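Local coordinates for protein esterase A (Caulobacter crescentus, PDB 5GKV) that probably hydrolyses ester substrates as a serine esterase of the beta-lactamase and penicillin-binding protein superfamily, at residues T301-R306 with R324-F329. Numbering follows the deposited sequence.
Sequences TAERLR and RNEPNF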
loop_
_atom_site.group_PDB
_atom_site.type_symbol
_atom_site.label_atom_id
_atom_site.label_comp_id
_atom_site.label_asym_id
_atom_site.label_seq_id
_atom_site.Cartn_x
_atom_site.Cartn_y
_atom_site.Cartn_z
ATOM N N THR A 301 14.202 -1.179 -2.795
ATOM C CA THR A 301 13.408 -1.911 -3.769
ATOM C C THR A 301 14.092 -3.170 -4.285
ATOM O O THR A 301 13.462 -3.925 -5.037
ATOM C CB THR A 301 13.040 -1.005 -4.956
ATOM O OG1 THR A 301 14.235 -0.520 -5.590
ATOM C CG2 THR A 301 12.216 0.178 -4.479
ATOM N N ALA A 302 15.349 -3.418 -3.905
ATOM C CA ALA A 302 16.036 -4.618 -4.380
ATOM C C ALA A 302 15.278 -5.868 -3.963
ATOM O O ALA A 302 14.721 -5.943 -2.865
ATOM C CB ALA A 302 17.464 -4.678 -3.832
ATOM N N GLU A 303 15.255 -6.853 -4.857
ATOM C CA GLU A 303 14.586 -8.113 -4.572
ATOM C C GLU A 303 15.192 -8.789 -3.351
ATOM O O GLU A 303 16.392 -9.071 -3.318
ATOM C CB GLU A 303 14.679 -9.051 -5.772
ATOM C CG GLU A 303 13.955 -10.361 -5.532
ATOM C CD GLU A 303 13.970 -11.254 -6.757
ATOM O OE1 GLU A 303 14.929 -12.033 -6.904
ATOM O OE2 GLU A 303 13.028 -11.162 -7.572
ATOM N N ARG A 304 14.353 -9.058 -2.359
ATOM C CA ARG A 304 14.735 -9.868 -1.212
ATOM C C ARG A 304 14.530 -11.348 -1.484
ATOM O O ARG A 304 15.402 -12.170 -1.165
ATOM C CB ARG A 304 13.929 -9.444 0.018
ATOM C CG ARG A 304 14.621 -8.406 0.900
ATOM C CD ARG A 304 15.168 -7.259 0.086
ATOM N NE ARG A 304 15.847 -6.254 0.903
ATOM C CZ ARG A 304 15.956 -4.974 0.568
ATOM N NH1 ARG A 304 15.412 -4.525 -0.574
ATOM N NH2 ARG A 304 16.609 -4.139 1.374
ATOM N N LEU A 305 13.386 -11.699 -2.067
ATOM C CA LEU A 305 13.119 -13.070 -2.474
ATOM C C LEU A 305 11.971 -13.066 -3.471
ATOM O O LEU A 305 11.228 -12.084 -3.593
ATOM C CB LEU A 305 12.791 -13.970 -1.286
ATOM C CG LEU A 305 11.377 -13.953 -0.726
ATOM C CD1 LEU A 305 11.199 -15.167 0.201
ATOM C CD2 LEU A 305 11.074 -12.640 -0.002
ATOM N N ARG A 306 11.830 -14.197 -4.167
ATOM C CA ARG A 306 10.841 -14.354 -5.223
ATOM C C ARG A 306 10.368 -15.799 -5.260
ATOM O O ARG A 306 11.163 -16.721 -5.073
ATOM C CB ARG A 306 11.426 -13.947 -6.579
ATOM C CG ARG A 306 10.494 -14.205 -7.740
ATOM C CD ARG A 306 11.089 -13.728 -9.038
ATOM N NE ARG A 306 10.391 -14.328 -10.168
ATOM C CZ ARG A 306 10.594 -13.992 -11.434
ATOM N NH1 ARG A 306 11.463 -13.037 -11.730
ATOM N NH2 ARG A 306 9.914 -14.605 -12.398
ATOM N N ARG A 324 7.572 -5.722 -6.137
ATOM C CA ARG A 324 8.179 -5.454 -7.432
ATOM C C ARG A 324 7.256 -5.955 -8.549
ATOM O O ARG A 324 6.324 -6.724 -8.320
ATOM C CB ARG A 324 9.566 -6.103 -7.508
ATOM C CG ARG A 324 10.468 -5.666 -6.341
ATOM C CD ARG A 324 11.862 -6.300 -6.413
ATOM N NE ARG A 324 12.638 -5.751 -7.523
ATOM C CZ ARG A 324 12.868 -6.385 -8.665
ATOM N NH1 ARG A 324 12.388 -7.606 -8.854
ATOM N NH2 ARG A 324 13.587 -5.793 -9.619
ATOM N N ASN A 325 7.505 -5.475 -9.769
ATOM C CA ASN A 325 6.503 -5.629 -10.823
ATOM C C ASN A 325 6.560 -7.020 -11.452
ATOM O O ASN A 325 5.532 -7.695 -11.579
ATOM C CB ASN A 325 6.680 -4.522 -11.864
ATOM C CG ASN A 325 5.477 -4.392 -12.800
ATOM O OD1 ASN A 325 4.351 -4.768 -12.454
ATOM N ND2 ASN A 325 5.720 -3.859 -13.990
ATOM N N GLU A 326 7.749 -7.483 -11.831
ATOM C CA GLU A 326 7.893 -8.850 -12.324
ATOM C C GLU A 326 7.531 -9.804 -11.199
ATOM O O GLU A 326 7.817 -9.510 -10.032
ATOM C CB GLU A 326 9.319 -9.114 -12.813
ATOM C CG GLU A 326 10.393 -8.682 -11.822
ATOM C CD GLU A 326 11.789 -9.138 -12.240
ATOM O OE1 GLU A 326 12.723 -8.957 -11.445
ATOM O OE2 GLU A 326 11.942 -9.679 -13.361
ATOM N N PRO A 327 6.938 -10.965 -11.539
ATOM C CA PRO A 327 6.697 -11.473 -12.892
ATOM C C PRO A 327 5.284 -11.227 -13.429
ATOM O O PRO A 327 4.935 -11.774 -14.473
ATOM C CB PRO A 327 6.921 -12.977 -12.720
ATOM C CG PRO A 327 6.301 -13.248 -11.380
ATOM C CD PRO A 327 6.603 -11.989 -10.531
ATOM N N ASN A 328 4.464 -10.439 -12.732
ATOM C CA ASN A 328 3.072 -10.325 -13.144
ATOM C C ASN A 328 2.791 -9.088 -13.984
ATOM O O ASN A 328 1.822 -9.090 -14.753
ATOM C CB ASN A 328 2.165 -10.343 -11.906
ATOM C CG ASN A 328 2.407 -11.567 -11.033
ATOM O OD1 ASN A 328 2.105 -12.684 -11.438
ATOM N ND2 ASN A 328 2.963 -11.359 -9.831
ATOM N N PHE A 329 3.614 -8.046 -13.858
ATOM C CA PHE A 329 3.535 -6.845 -14.695
ATOM C C PHE A 329 2.185 -6.141 -14.570
ATOM O O PHE A 329 1.670 -5.564 -15.531
ATOM C CB PHE A 329 3.864 -7.180 -16.153
ATOM C CG PHE A 329 5.278 -7.643 -16.329
ATOM C CD1 PHE A 329 6.303 -6.720 -16.484
ATOM C CD2 PHE A 329 5.590 -8.999 -16.275
ATOM C CE1 PHE A 329 7.629 -7.140 -16.604
ATOM C CE2 PHE A 329 6.913 -9.425 -16.395
ATOM C CZ PHE A 329 7.928 -8.497 -16.561
HETATM O O HOH W 1 15.021 -3.334 -7.962
HETATM O O HOH W 2 13.403 -11.331 -10.286
#
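T301 and R324 stand nearest each other where the chain leaves helix 294-301 and faces the end of strand 323-324, their CA atoms 7.3 Å apart; at the far end the CA atoms of R306 and P327 are the closest pair, R306 CA to P327 CA being 9.2 Å. No backbone pairing joins the two segments. Long side chains bridge them instead, as a surface salt-bridge network of E303, R306, R324 and E326 at the end of the edge strand 323-324, to which R324 belongs, in the antiparallel sheet of this beta-lactamase-like fold.

R324 suits its place because its aliphatic part packs while its guanidinium meets acids. R324 CD lies 3.2 Å from T301 O and also touches E303 CA; beyond it the bend at chi3 (70°) turns the guanidinium toward the carboxylates of E303 and E326, whose extended chains bring them to the arginines. R324 NH1 gives a nearly straight bond of 2.9 Å to E326 OE1, in the guanidinium plane and onto the anti lone pair; this intrasegment salt bridge presents E326 to the opposite segment. E303 reaches the same NH1 with OE2, but only as a long salt bridge, its carboxylate turned almost perpendicular to the guanidinium. S317 bonds both E303 OE2 and R324 NH1.

R306 stretches out with CG anti to the backbone N (chi1 175°), long enough to pass alongside P327. There P327 offers an apolar surface, CB lying 3.4 Å from R306 NH2 and CD over one guanidinium face. R306 NE pairs with E315, while NH1 keeps a long salt bridge to E326 OE2. The two acidic oxygens E303 OE2 and E326 OE1 approach to 4.5 Å, a repulsion probably eased by the arginines and by one water, which donates to both at 2.7 Å and accepts from R306 NH1 in its guanidinium plane.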